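Local coordinates for protein 7,8-dihydro-6-hydroxymethylpterin pyrophosphokinase-dihydropteroate synthase (Plasmodium falciparum, PDB 6JWY) that probably catalyses two successive steps of folate biosynthesis, pyrophosphorylating 6-hydroxymethyl-7,8-dihydropterin with ATP and then condensing the product with 4-aminobenzoate to give 7,8-dihydropteroate, at residues I484-F489 against T508-I513; N502-C507 against V527-R532; N553-R558 against I572-G577. The protein carries 1 engineered substitution. All blocks are in the same frame, centred on the assembly; numbering follows the deposited sequence.

Interaction 1: I484-F489 against T508-I513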
loop_
_atom_site.group_PDB
_atom_site.type_symbol
_atom_site.label_atom_id
_atom_site.label_comp_id
_atom_site.label_asym_id
_atom_site.label_seq_id
_atom_site.Cartn_x
_atom_site.Cartn_y
_atom_site.Cartn_z
ATOM N N ILE A 484 -30.043 -11.469 13.115
ATOM C CA ILE A 484 -30.925 -10.300 13.053
ATOM C C ILE A 484 -32.100 -10.470 14.018
ATOM O O ILE A 484 -33.016 -9.649 14.013
ATOM C CB ILE A 484 -31.453 -10.006 11.637
ATOM C CG1 ILE A 484 -32.369 -11.121 11.123
ATOM C CG2 ILE A 484 -30.328 -9.707 10.684
ATOM C CD1 ILE A 484 -33.020 -10.817 9.786
ATOM N N ASN A 485 -32.029 -11.515 14.860
ATOM C CA ASN A 485 -33.159 -12.036 15.610
ATOM C C ASN A 485 -32.969 -11.720 17.090
ATOM O O ASN A 485 -32.171 -12.347 17.790
ATOM C CB ASN A 485 -33.410 -13.514 15.277
ATOM C CG ASN A 485 -34.385 -14.207 16.209
ATOM O OD1 ASN A 485 -34.622 -13.740 17.324
ATOM N ND2 ASN A 485 -34.956 -15.332 15.784
ATOM N N TYR A 486 -33.745 -10.732 17.536
ATOM C CA TYR A 486 -33.901 -10.262 18.900
ATOM C C TYR A 486 -33.919 -11.424 19.891
ATOM O O TYR A 486 -33.250 -11.362 20.911
ATOM C CB TYR A 486 -35.224 -9.496 19.007
ATOM C CG TYR A 486 -35.474 -8.849 20.344
ATOM C CD1 TYR A 486 -35.932 -9.573 21.437
ATOM C CD2 TYR A 486 -35.245 -7.494 20.525
ATOM C CE1 TYR A 486 -36.136 -8.977 22.676
ATOM C CE2 TYR A 486 -35.462 -6.872 21.748
ATOM C CZ TYR A 486 -35.902 -7.621 22.822
ATOM O OH TYR A 486 -36.090 -6.992 24.012
ATOM N N ASN A 487 -34.749 -12.448 19.641
ATOM C CA ASN A 487 -34.913 -13.505 20.627
ATOM C C ASN A 487 -33.589 -14.236 20.822
ATOM O O ASN A 487 -33.219 -14.556 21.955
ATOM C CB ASN A 487 -36.027 -14.493 20.280
ATOM C CG ASN A 487 -37.422 -13.929 20.430
ATOM O OD1 ASN A 487 -37.667 -13.045 21.246
ATOM N ND2 ASN A 487 -38.352 -14.441 19.649
ATOM N N VAL A 488 -32.892 -14.502 19.714
ATOM C CA VAL A 488 -31.651 -15.237 19.821
ATOM C C VAL A 488 -30.613 -14.373 20.532
ATOM O O VAL A 488 -29.911 -14.854 21.415
ATOM C CB VAL A 488 -31.141 -15.725 18.459
ATOM C CG1 VAL A 488 -29.829 -16.462 18.654
ATOM C CG2 VAL A 488 -32.161 -16.611 17.753
ATOM N N PHE A 489 -30.542 -13.085 20.185
ATOM C CA PHE A 489 -29.513 -12.243 20.772
ATOM C C PHE A 489 -29.843 -11.972 22.228
ATOM O O PHE A 489 -28.938 -11.809 23.029
ATOM C CB PHE A 489 -29.310 -10.948 19.980
ATOM C CG PHE A 489 -28.187 -10.087 20.490
ATOM C CD1 PHE A 489 -26.857 -10.419 20.233
ATOM C CD2 PHE A 489 -28.454 -8.958 21.261
ATOM C CE1 PHE A 489 -25.811 -9.648 20.739
ATOM C CE2 PHE A 489 -27.410 -8.182 21.755
ATOM C CZ PHE A 489 -26.091 -8.534 21.499
ATOM N N THR A 508 -32.012 -2.865 11.061
ATOM C CA THR A 508 -33.228 -2.320 10.464
ATOM C C THR A 508 -34.355 -3.344 10.522
ATOM O O THR A 508 -35.520 -2.964 10.441
ATOM C CB THR A 508 -33.096 -1.896 8.994
ATOM O OG1 THR A 508 -32.840 -3.026 8.141
ATOM C CG2 THR A 508 -32.157 -0.721 8.771
ATOM N N ASN A 509 -34.007 -4.634 10.658
ATOM C CA ASN A 509 -35.008 -5.679 10.698
ATOM C C ASN A 509 -35.851 -5.554 11.959
ATOM O O ASN A 509 -37.076 -5.570 11.897
ATOM C CB ASN A 509 -34.427 -7.080 10.541
ATOM C CG ASN A 509 -35.445 -7.999 9.893
ATOM O OD1 ASN A 509 -35.566 -8.050 8.662
ATOM N ND2 ASN A 509 -36.235 -8.668 10.706
ATOM N N ASN A 510 -35.191 -5.497 13.111
ATOM C CA ASN A 510 -35.880 -5.281 14.368
ATOM C C ASN A 510 -35.012 -4.367 15.229
ATOM O O ASN A 510 -34.191 -4.808 16.030
ATOM C CB ASN A 510 -36.286 -6.580 15.055
ATOM C CG ASN A 510 -37.091 -6.344 16.320
ATOM O OD1 ASN A 510 -37.512 -5.227 16.629
ATOM N ND2 ASN A 510 -37.334 -7.401 17.064
ATOM N N PRO A 511 -35.170 -3.043 15.087
ATOM C CA PRO A 511 -34.352 -2.102 15.848
ATOM C C PRO A 511 -34.502 -2.200 17.366
ATOM O O PRO A 511 -33.743 -1.579 18.112
ATOM C CB PRO A 511 -34.832 -0.759 15.291
ATOM C CG PRO A 511 -36.243 -1.071 14.856
ATOM C CD PRO A 511 -36.093 -2.394 14.145
ATOM N N GLU A 512 -35.470 -2.986 17.824
ATOM C CA GLU A 512 -35.625 -3.244 19.249
ATOM C C GLU A 512 -34.346 -3.890 19.781
ATOM O O GLU A 512 -34.005 -3.735 20.952
ATOM C CB GLU A 512 -36.815 -4.186 19.507
ATOM C CG GLU A 512 -38.165 -3.584 19.223
ATOM C CD GLU A 512 -38.696 -2.634 20.282
ATOM O OE1 GLU A 512 -38.584 -2.948 21.502
ATOM O OE2 GLU A 512 -39.224 -1.575 19.880
ATOM N N ILE A 513 -33.666 -4.646 18.910
ATOM C CA ILE A 513 -32.396 -5.269 19.252
ATOM C C ILE A 513 -31.413 -4.224 19.806
ATOM O O ILE A 513 -30.549 -4.568 20.611
ATOM C CB ILE A 513 -31.845 -6.046 18.036
ATOM C CG1 ILE A 513 -31.010 -7.261 18.438
ATOM C CG2 ILE A 513 -31.127 -5.143 17.032
ATOM C CD1 ILE A 513 -30.945 -8.337 17.349
HETATM O O HOH W 1 -32.590 -6.663 13.531
HETATM O O HOH W 2 -35.439 -9.770 13.002
#

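Interaction 2: N502-C507 against V527-R532. With CKL (4-[(2-azanyl-4-oxidanylidene-7,8-dihydro-3~{H}-pteridin-6-yl)methylamino]-~{N}-(5,6-dimethoxypyrimidin-4-yl)benzenesulfonamide), chain C; ACT (acetate ion), chain I.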
loop_
_atom_site.group_PDB
_atom_site.type_symbol
_atom_site.label_atom_id
_atom_site.label_comp_id
_atom_site.label_asym_id
_atom_site.label_seq_id
_atom_site.Cartn_x
_atom_site.Cartn_y
_atom_site.Cartn_z
ATOM N N ASN A 502 -23.527 -9.054 15.243
ATOM C CA ASN A 502 -23.265 -8.871 13.815
ATOM C C ASN A 502 -24.626 -8.917 13.124
ATOM O O ASN A 502 -25.172 -10.001 12.882
ATOM C CB ASN A 502 -22.294 -9.939 13.293
ATOM C CG ASN A 502 -22.083 -9.936 11.796
ATOM O OD1 ASN A 502 -22.392 -8.961 11.124
ATOM N ND2 ASN A 502 -21.560 -11.018 11.245
ATOM N N ASP A 503 -25.217 -7.734 12.918
ATOM C CA ASP A 503 -26.583 -7.610 12.424
ATOM C C ASP A 503 -26.512 -7.242 10.947
ATOM O O ASP A 503 -26.257 -6.102 10.595
ATOM C CB ASP A 503 -27.387 -6.613 13.261
ATOM C CG ASP A 503 -28.878 -6.520 12.907
ATOM O OD1 ASP A 503 -29.207 -6.493 11.688
ATOM O OD2 ASP A 503 -29.721 -6.427 13.864
ATOM N N ILE A 504 -26.725 -8.210 10.065
ATOM C CA ILE A 504 -26.528 -7.921 8.656
ATOM C C ILE A 504 -27.647 -7.051 8.077
ATOM O O ILE A 504 -27.620 -6.739 6.888
ATOM C CB ILE A 504 -26.389 -9.235 7.870
ATOM C CG1 ILE A 504 -27.671 -10.068 7.974
ATOM C CG2 ILE A 504 -25.142 -9.993 8.331
ATOM C CD1 ILE A 504 -27.930 -10.897 6.761
ATOM N N SER A 505 -28.643 -6.659 8.881
ATOM C CA SER A 505 -29.654 -5.746 8.369
ATOM C C SER A 505 -29.386 -4.332 8.899
ATOM O O SER A 505 -30.172 -3.391 8.682
ATOM C CB SER A 505 -31.031 -6.221 8.716
ATOM O OG SER A 505 -31.392 -5.792 10.019
ATOM N N ALA A 506 -28.265 -4.207 9.622
ATOM C CA ALA A 506 -27.876 -2.947 10.239
ATOM C C ALA A 506 -28.949 -2.538 11.251
ATOM O O ALA A 506 -29.250 -1.365 11.431
ATOM C CB ALA A 506 -27.546 -1.888 9.190
ATOM N N CYS A 507 -29.501 -3.534 11.941
ATOM C CA CYS A 507 -30.503 -3.318 12.973
ATOM C C CYS A 507 -31.789 -2.724 12.381
ATOM O O CYS A 507 -32.560 -2.116 13.112
ATOM C CB CYS A 507 -29.933 -2.437 14.081
ATOM S SG CYS A 507 -28.538 -3.214 14.953
ATOM N N VAL A 527 -21.764 -4.732 14.586
ATOM C CA VAL A 527 -21.417 -4.579 13.182
ATOM C C VAL A 527 -22.684 -4.228 12.405
ATOM O O VAL A 527 -23.626 -4.995 12.430
ATOM C CB VAL A 527 -20.851 -5.901 12.628
ATOM C CG1 VAL A 527 -20.446 -5.793 11.167
ATOM C CG2 VAL A 527 -19.687 -6.366 13.451
ATOM N N LEU A 528 -22.684 -3.108 11.670
ATOM C CA LEU A 528 -23.822 -2.716 10.852
ATOM C C LEU A 528 -23.430 -2.967 9.409
ATOM O O LEU A 528 -22.502 -2.355 8.924
ATOM C CB LEU A 528 -24.036 -1.207 11.018
ATOM C CG LEU A 528 -24.459 -0.701 12.397
ATOM C CD1 LEU A 528 -24.610 0.830 12.391
ATOM C CD2 LEU A 528 -25.742 -1.392 12.892
ATOM N N MET A 529 -24.145 -3.834 8.707
ATOM C CA MET A 529 -23.762 -4.173 7.341
ATOM C C MET A 529 -24.811 -3.646 6.357
ATOM O O MET A 529 -25.990 -3.591 6.679
ATOM C CB MET A 529 -23.641 -5.698 7.190
ATOM C CG MET A 529 -22.988 -6.113 5.897
ATOM S SD MET A 529 -23.352 -7.819 5.472
ATOM C CE MET A 529 -25.016 -7.713 4.791
ATOM N N HIS A 530 -24.382 -3.282 5.145
ATOM C CA HIS A 530 -25.314 -2.828 4.126
ATOM C C HIS A 530 -25.780 -4.016 3.300
ATOM O O HIS A 530 -24.954 -4.838 2.879
ATOM C CB HIS A 530 -24.663 -1.855 3.130
ATOM C CG HIS A 530 -25.587 -1.534 2.000
ATOM N ND1 HIS A 530 -25.600 -2.261 0.815
ATOM C CD2 HIS A 530 -26.576 -0.616 1.898
ATOM C CE1 HIS A 530 -26.530 -1.781 0.014
ATOM N NE2 HIS A 530 -27.143 -0.758 0.658
ATOM N N LYS A 531 -27.091 -4.055 3.030
ATOM C CA LYS A 531 -27.652 -4.923 2.004
ATOM C C LYS A 531 -29.014 -4.388 1.576
ATOM O O LYS A 531 -29.543 -3.466 2.179
ATOM C CB LYS A 531 -27.823 -6.358 2.515
ATOM C CG LYS A 531 -28.870 -6.545 3.595
ATOM C CD LYS A 531 -29.075 -8.018 3.929
ATOM C CE LYS A 531 -29.987 -8.225 5.126
ATOM N NZ LYS A 531 -31.330 -7.641 4.894
ATOM N N ARG A 532 -29.582 -4.988 0.533
ATOM C CA ARG A 532 -30.936 -4.686 0.113
ATOM C C ARG A 532 -31.711 -5.990 0.059
ATOM O O ARG A 532 -31.133 -7.039 -0.216
ATOM C CB ARG A 532 -30.884 -4.048 -1.266
ATOM C CG ARG A 532 -30.472 -2.593 -1.211
ATOM C CD ARG A 532 -30.366 -2.149 -2.654
ATOM N NE ARG A 532 -30.198 -0.716 -2.836
ATOM C CZ ARG A 532 -30.001 -0.182 -4.026
ATOM N NH1 ARG A 532 -29.916 -0.990 -5.074
ATOM N NH2 ARG A 532 -29.842 1.126 -4.165
HETATM C C2 CKL C . -21.049 -9.592 7.902
HETATM C C4 CKL C . -20.557 -10.199 5.670
HETATM C C5 CKL C . -21.248 -11.487 5.818
HETATM C C6 CKL C . -21.839 -11.694 7.152
HETATM O O24 CKL C . -22.130 -13.809 -3.364
HETATM S S21 CKL C . -22.042 -15.055 -2.633
HETATM O O23 CKL C . -20.749 -15.587 -2.917
HETATM N N22 CKL C . -23.082 -16.238 -3.035
HETATM C C25 CKL C . -24.158 -16.114 -3.853
HETATM C C30 CKL C . -24.911 -17.246 -4.141
HETATM O O31 CKL C . -24.578 -18.468 -3.606
HETATM C C32 CKL C . -25.226 -18.949 -2.424
HETATM C C29 CKL C . -25.995 -17.124 -4.993
HETATM O O33 CKL C . -26.757 -18.229 -5.304
HETATM C C34 CKL C . -27.255 -18.460 -6.633
HETATM N N28 CKL C . -26.297 -15.903 -5.505
HETATM C C27 CKL C . -25.559 -14.816 -5.212
HETATM N N26 CKL C . -24.496 -14.914 -4.400
HETATM C C18 CKL C . -22.366 -14.814 -1.076
HETATM C C17 CKL C . -21.946 -15.775 -0.155
HETATM C C16 CKL C . -22.226 -15.589 1.193
HETATM C C19 CKL C . -23.090 -13.688 -0.648
HETATM C C20 CKL C . -23.366 -13.508 0.708
HETATM C C15 CKL C . -22.911 -14.454 1.637
HETATM N N14 CKL C . -23.163 -14.272 2.979
HETATM C C13 CKL C . -22.364 -14.746 4.119
HETATM C C8 CKL C . -22.096 -13.592 5.077
HETATM C C9 CKL C . -22.697 -13.840 6.409
HETATM N N10 CKL C . -22.509 -12.816 7.386
HETATM N N1 CKL C . -21.706 -10.756 8.148
HETATM N N7 CKL C . -21.375 -12.431 4.820
HETATM O O12 CKL C . -20.007 -9.914 4.582
HETATM N N3 CKL C . -20.511 -9.329 6.702
HETATM N N11 CKL C . -20.967 -8.652 8.862
HETATM C C ACT I . -29.078 1.702 -0.855
HETATM O O ACT I . -29.501 0.555 -0.617
HETATM O OXT ACT I . -29.321 2.332 -1.918
HETATM C CH3 ACT I . -28.247 2.393 0.223
#

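Interaction 3: N553-R558 against I572-G577. With CKL (4-[(2-azanyl-4-oxidanylidene-7,8-dihydro-3~{H}-pteridin-6-yl)methylamino]-~{N}-(5,6-dimethoxypyrimidin-4-yl)benzenesulfonamide), chain C.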
loop_
_atom_site.group_PDB
_atom_site.type_symbol
_atom_site.label_atom_id
_atom_site.label_comp_id
_atom_site.label_asym_id
_atom_site.label_seq_id
_atom_site.Cartn_x
_atom_site.Cartn_y
_atom_site.Cartn_z
ATOM N N ASN A 553 -23.228 6.441 2.905
ATOM C CA ASN A 553 -24.233 7.295 3.521
ATOM C C ASN A 553 -25.235 6.476 4.354
ATOM O O ASN A 553 -25.672 6.916 5.432
ATOM C CB ASN A 553 -24.867 8.231 2.483
ATOM C CG ASN A 553 -26.180 8.828 2.967
ATOM O OD1 ASN A 553 -26.196 9.755 3.798
ATOM N ND2 ASN A 553 -27.300 8.288 2.483
ATOM N N TYR A 554 -25.593 5.279 3.847
ATOM C CA TYR A 554 -26.546 4.385 4.496
ATOM C C TYR A 554 -26.011 3.987 5.871
ATOM O O TYR A 554 -26.706 4.134 6.885
ATOM C CB TYR A 554 -26.789 3.153 3.622
ATOM C CG TYR A 554 -27.568 2.053 4.296
ATOM C CD1 TYR A 554 -26.913 1.046 5.000
ATOM C CD2 TYR A 554 -28.959 2.033 4.276
ATOM C CE1 TYR A 554 -27.611 0.060 5.673
ATOM C CE2 TYR A 554 -29.670 1.045 4.934
ATOM C CZ TYR A 554 -28.993 0.054 5.628
ATOM O OH TYR A 554 -29.679 -0.954 6.253
ATOM N N LEU A 555 -24.739 3.533 5.895
ATOM C CA LEU A 555 -24.103 3.087 7.125
ATOM C C LEU A 555 -23.962 4.255 8.095
ATOM O O LEU A 555 -24.242 4.106 9.280
ATOM C CB LEU A 555 -22.754 2.422 6.816
ATOM C CG LEU A 555 -22.844 1.053 6.131
ATOM C CD1 LEU A 555 -21.471 0.543 5.759
ATOM C CD2 LEU A 555 -23.565 0.028 6.994
ATOM N N GLU A 556 -23.566 5.427 7.580
ATOM C CA GLU A 556 -23.499 6.640 8.392
ATOM C C GLU A 556 -24.877 6.968 8.985
ATOM O O GLU A 556 -24.985 7.376 10.143
ATOM C CB GLU A 556 -22.921 7.814 7.598
ATOM C CG GLU A 556 -21.409 7.853 7.523
ATOM C CD GLU A 556 -20.855 8.855 6.503
ATOM O OE1 GLU A 556 -21.603 9.278 5.589
ATOM O OE2 GLU A 556 -19.662 9.213 6.603
ATOM N N GLN A 557 -25.946 6.763 8.209
ATOM C CA GLN A 557 -27.259 7.041 8.764
ATOM C C GLN A 557 -27.601 5.976 9.805
ATOM O O GLN A 557 -28.116 6.292 10.881
ATOM C CB GLN A 557 -28.335 7.155 7.683
ATOM C CG GLN A 557 -28.184 8.366 6.776
ATOM C CD GLN A 557 -29.079 8.285 5.553
ATOM O OE1 GLN A 557 -28.923 9.038 4.587
ATOM N NE2 GLN A 557 -30.041 7.370 5.571
ATOM N N ARG A 558 -27.295 4.711 9.504
ATOM C CA ARG A 558 -27.583 3.695 10.497
ATOM C C ARG A 558 -26.865 4.063 11.795
ATOM O O ARG A 558 -27.494 4.022 12.858
ATOM C CB ARG A 558 -27.271 2.289 9.978
ATOM C CG ARG A 558 -28.098 1.859 8.773
ATOM C CD ARG A 558 -29.597 1.969 9.021
ATOM N NE ARG A 558 -30.030 1.346 10.266
ATOM C CZ ARG A 558 -31.176 1.608 10.910
ATOM N NH1 ARG A 558 -32.029 2.527 10.461
ATOM N NH2 ARG A 558 -31.442 0.933 12.018
ATOM N N ILE A 572 -19.313 0.808 17.164
ATOM C CA ILE A 572 -20.080 0.514 15.969
ATOM C C ILE A 572 -19.128 0.264 14.819
ATOM O O ILE A 572 -18.324 1.121 14.501
ATOM C CB ILE A 572 -21.054 1.673 15.673
ATOM C CG1 ILE A 572 -22.127 1.747 16.755
ATOM C CG2 ILE A 572 -21.667 1.541 14.293
ATOM C CD1 ILE A 572 -22.895 3.028 16.730
ATOM N N LEU A 573 -19.278 -0.864 14.141
ATOM C CA LEU A 573 -18.409 -1.209 13.021
ATOM C C LEU A 573 -19.219 -1.187 11.733
ATOM O O LEU A 573 -20.402 -1.571 11.738
ATOM C CB LEU A 573 -17.793 -2.586 13.283
ATOM C CG LEU A 573 -17.181 -2.719 14.682
ATOM C CD1 LEU A 573 -17.332 -4.116 15.251
ATOM C CD2 LEU A 573 -15.723 -2.282 14.701
ATOM N N PHE A 574 -18.577 -0.694 10.666
ATOM C CA PHE A 574 -19.170 -0.521 9.347
ATOM C C PHE A 574 -18.792 -1.724 8.482
ATOM O O PHE A 574 -17.632 -2.176 8.483
ATOM C CB PHE A 574 -18.585 0.702 8.631
ATOM C CG PHE A 574 -18.989 2.061 9.137
ATOM C CD1 PHE A 574 -18.647 2.490 10.426
ATOM C CD2 PHE A 574 -19.655 2.950 8.306
ATOM C CE1 PHE A 574 -19.016 3.750 10.897
ATOM C CE2 PHE A 574 -20.048 4.194 8.771
ATOM C CZ PHE A 574 -19.732 4.592 10.060
ATOM N N ASP A 575 -19.763 -2.185 7.685
ATOM C CA ASP A 575 -19.524 -3.270 6.755
ATOM C C ASP A 575 -20.340 -2.985 5.502
ATOM O O ASP A 575 -21.557 -2.861 5.561
ATOM C CB ASP A 575 -19.769 -4.629 7.425
ATOM C CG ASP A 575 -19.500 -5.844 6.536
ATOM O OD1 ASP A 575 -19.213 -5.651 5.312
ATOM O OD2 ASP A 575 -19.628 -7.001 7.062
ATOM N N ILE A 576 -19.640 -2.871 4.372
ATOM C CA ILE A 576 -20.229 -2.559 3.079
ATOM C C ILE A 576 -21.027 -3.738 2.531
ATOM O O ILE A 576 -21.617 -3.597 1.464
ATOM C CB ILE A 576 -19.089 -2.266 2.090
ATOM C CG1 ILE A 576 -18.245 -3.537 1.904
ATOM C CG2 ILE A 576 -18.284 -1.069 2.591
ATOM C CD1 ILE A 576 -16.887 -3.345 1.252
ATOM N N GLY A 577 -20.935 -4.919 3.149
ATOM C CA GLY A 577 -21.719 -6.064 2.710
ATOM C C GLY A 577 -21.379 -6.557 1.301
ATOM O O GLY A 577 -22.228 -6.565 0.418
HETATM C C2 CKL C . -21.049 -9.592 7.902
HETATM C C4 CKL C . -20.557 -10.199 5.670
HETATM C C5 CKL C . -21.248 -11.487 5.818
HETATM C C6 CKL C . -21.839 -11.694 7.152
HETATM O O24 CKL C . -22.130 -13.809 -3.364
HETATM S S21 CKL C . -22.042 -15.055 -2.633
HETATM O O23 CKL C . -20.749 -15.587 -2.917
HETATM N N22 CKL C . -23.082 -16.238 -3.035
HETATM C C25 CKL C . -24.158 -16.114 -3.853
HETATM C C30 CKL C . -24.911 -17.246 -4.141
HETATM O O31 CKL C . -24.578 -18.468 -3.606
HETATM C C32 CKL C . -25.226 -18.949 -2.424
HETATM C C29 CKL C . -25.995 -17.124 -4.993
HETATM O O33 CKL C . -26.757 -18.229 -5.304
HETATM C C34 CKL C . -27.255 -18.460 -6.633
HETATM N N28 CKL C . -26.297 -15.903 -5.505
HETATM C C27 CKL C . -25.559 -14.816 -5.212
HETATM N N26 CKL C . -24.496 -14.914 -4.400
HETATM C C18 CKL C . -22.366 -14.814 -1.076
HETATM C C17 CKL C . -21.946 -15.775 -0.155
HETATM C C16 CKL C . -22.226 -15.589 1.193
HETATM C C19 CKL C . -23.090 -13.688 -0.648
HETATM C C20 CKL C . -23.366 -13.508 0.708
HETATM C C15 CKL C . -22.911 -14.454 1.637
HETATM N N14 CKL C . -23.163 -14.272 2.979
HETATM C C13 CKL C . -22.364 -14.746 4.119
HETATM C C8 CKL C . -22.096 -13.592 5.077
HETATM C C9 CKL C . -22.697 -13.840 6.409
HETATM N N10 CKL C . -22.509 -12.816 7.386
HETATM N N1 CKL C . -21.706 -10.756 8.148
HETATM N N7 CKL C . -21.375 -12.431 4.820
HETATM O O12 CKL C . -20.007 -9.914 4.582
HETATM N N3 CKL C . -20.511 -9.329 6.702
HETATM N N11 CKL C . -20.967 -8.652 8.862
#

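Interaction 1: I484-F489 against T508-I513
Ile-513 lays its CD1 methyl against the start of helix 486-494, meeting the backbone N of Tyr-486 at 3.7 Å and CB of Phe-489 at 4.1 Å; a long branched apolar chain suits this buried place. The Tyr-486 ring lies along the 508-513 backbone with its edge turned to the peptide between Glu-512 and Ile-513, and its CE2 is 3.5 Å from Glu-512 O. With CG of Tyr-486 trans to its own backbone N (chi1 -175°), the ring lies beside that peptide. ND2 of Asn-510 reaches Tyr-486 CB at 3.6 Å, the amide tilted 26° from the ring. In the TIM-barrel fold of the pterin-binding enzymes, this contact sets a helix start against the loop after the next strand, 500-503. Farther out, CD1 of Ile-484 rests against the Asn-509 amide, and a water donates to Ile-484 O and accepts from Asn-509 ND2, linking the two loops. Both sides are shaped by asparagines. Asn-485 is the helix N-cap, its OD1 taking Val-488 N at 3.0 Å from above the carbonyl plane, while Asn-510 OD1 accepts from Glu-512 N in an Asx turn. Beyond them, Glu-512 forms a salt bridge with Lys-515.

Interaction 2: N502-C507 against V527-R532
Ile-504 and Met-529 form the apolar middle, CB of the isoleucine 3.7 Å from the methionine CE. The flexible thioether bends at its last torsion (chi3 79°), so the methyl turns to Ile-504 while SD stays near the pterin ring of the bound pterin-sulfonamide compound. The aliphatic part of Lys-531 slants across Ile-504, CE to CD1 3.7 Å, and its NZ is held by Gly-533 O. On the opposite face of the sheet from Asn-502 and Val-527, Leu-528 packs through CB on Ala-506 CB and through CD2 on Cys-507 SG. The strands run parallel, joined by Asp-503 N to Val-527 O at 3.2 Å. Past this bond the chain leaves the sheet in a type I turn, Asp-503 to Ala-506. OD1 of Asp-503 braces it, accepting from Ser-505 N (an Asx turn), Ser-505 OG and Cys-507 N; the last comes from above the carboxylate plane. At the polar edge Asn-502 reads the pterin with both ends of its amide: OD1 accepts from N11 at 2.7 Å, and ND2 donates to N1 at 3.1 Å and also to Asp-430. One carboxamide thus matches an amino group beside a ring nitrogen, and with Ile-504 and Met-529 near the ring, polar recognition probably combines with contact from apolar and thioether groups.

Interaction 3: N553-R558 against I572-G577
Leu-555 of helix 547-564 meets Phe-574 and Asp-575 of strand 572-575. Its CB lies 3.5 Å from CD2 of the Phe-574 ring, and CG passes to the backbone beyond, 4.2 Å from Asp-575 O. Both methyls come to that carbonyl from the helix side, CD1 at 3.4 Å and CD2 at 3.8 Å from Asp-575 O. CG stands opposite the carbonyl carbon across CA-CB (chi1 -71°), a course that carries the branch past the phenyl ring to the strand. A compact branched leucine suits this buried place, where the forked apolar end meets the backbone at the end of the strand. Phe-574 also nears Glu-556: the carboxylate plane is 81° from the ring, Glu-556 CG is 4.1 Å from Phe-574 CE2, and Glu-556 OE2 is hydrogen-bonded to Tyr-600 OH, whose ring stacks on Phe-574. The CB of Asp-575 points away from the helix, and its OD2 accepts from both N3 and N11 of the bound pterin compound, N3 at 2.5 Å. Its OD1 takes Gly-577 N in an Asx turn, which would hold the carboxylate in place. In this TIM barrel the helix follows strand 525-529 and returns the chain to its parallel neighbour 572-575, a beta-alpha-beta crossover; the local axes are nearly antiparallel, 160° apart and 9.1 Å at closest approach.

In the fold
All three interactions belong to the pterin-binding TIM barrel and follow its neighbouring parallel strands 478-482, 500-503, 525-529 and 572-575. Along the chain, interactions 1 and 2 interleave, while interaction 3 opens after both have closed. Centres of interactions 1 and 2 lie about 11 Å apart, those of 2 and 3 about 8 Å, and those of 1 and 3 about 17 Å, so interaction 2 is the middle link. Ile-484 and Ile-513 pack on Asp-503, joining interactions 1 and 2; strands 525-529 and 572-575, neighbours in the sheet, join 2 and 3. Interactions 2 and 3 both contribute side chains to the same bound pterin-sulfonamide compound, whereas interaction 1 lies farther off, the side chain of Ile-484 being about 9 Å from it.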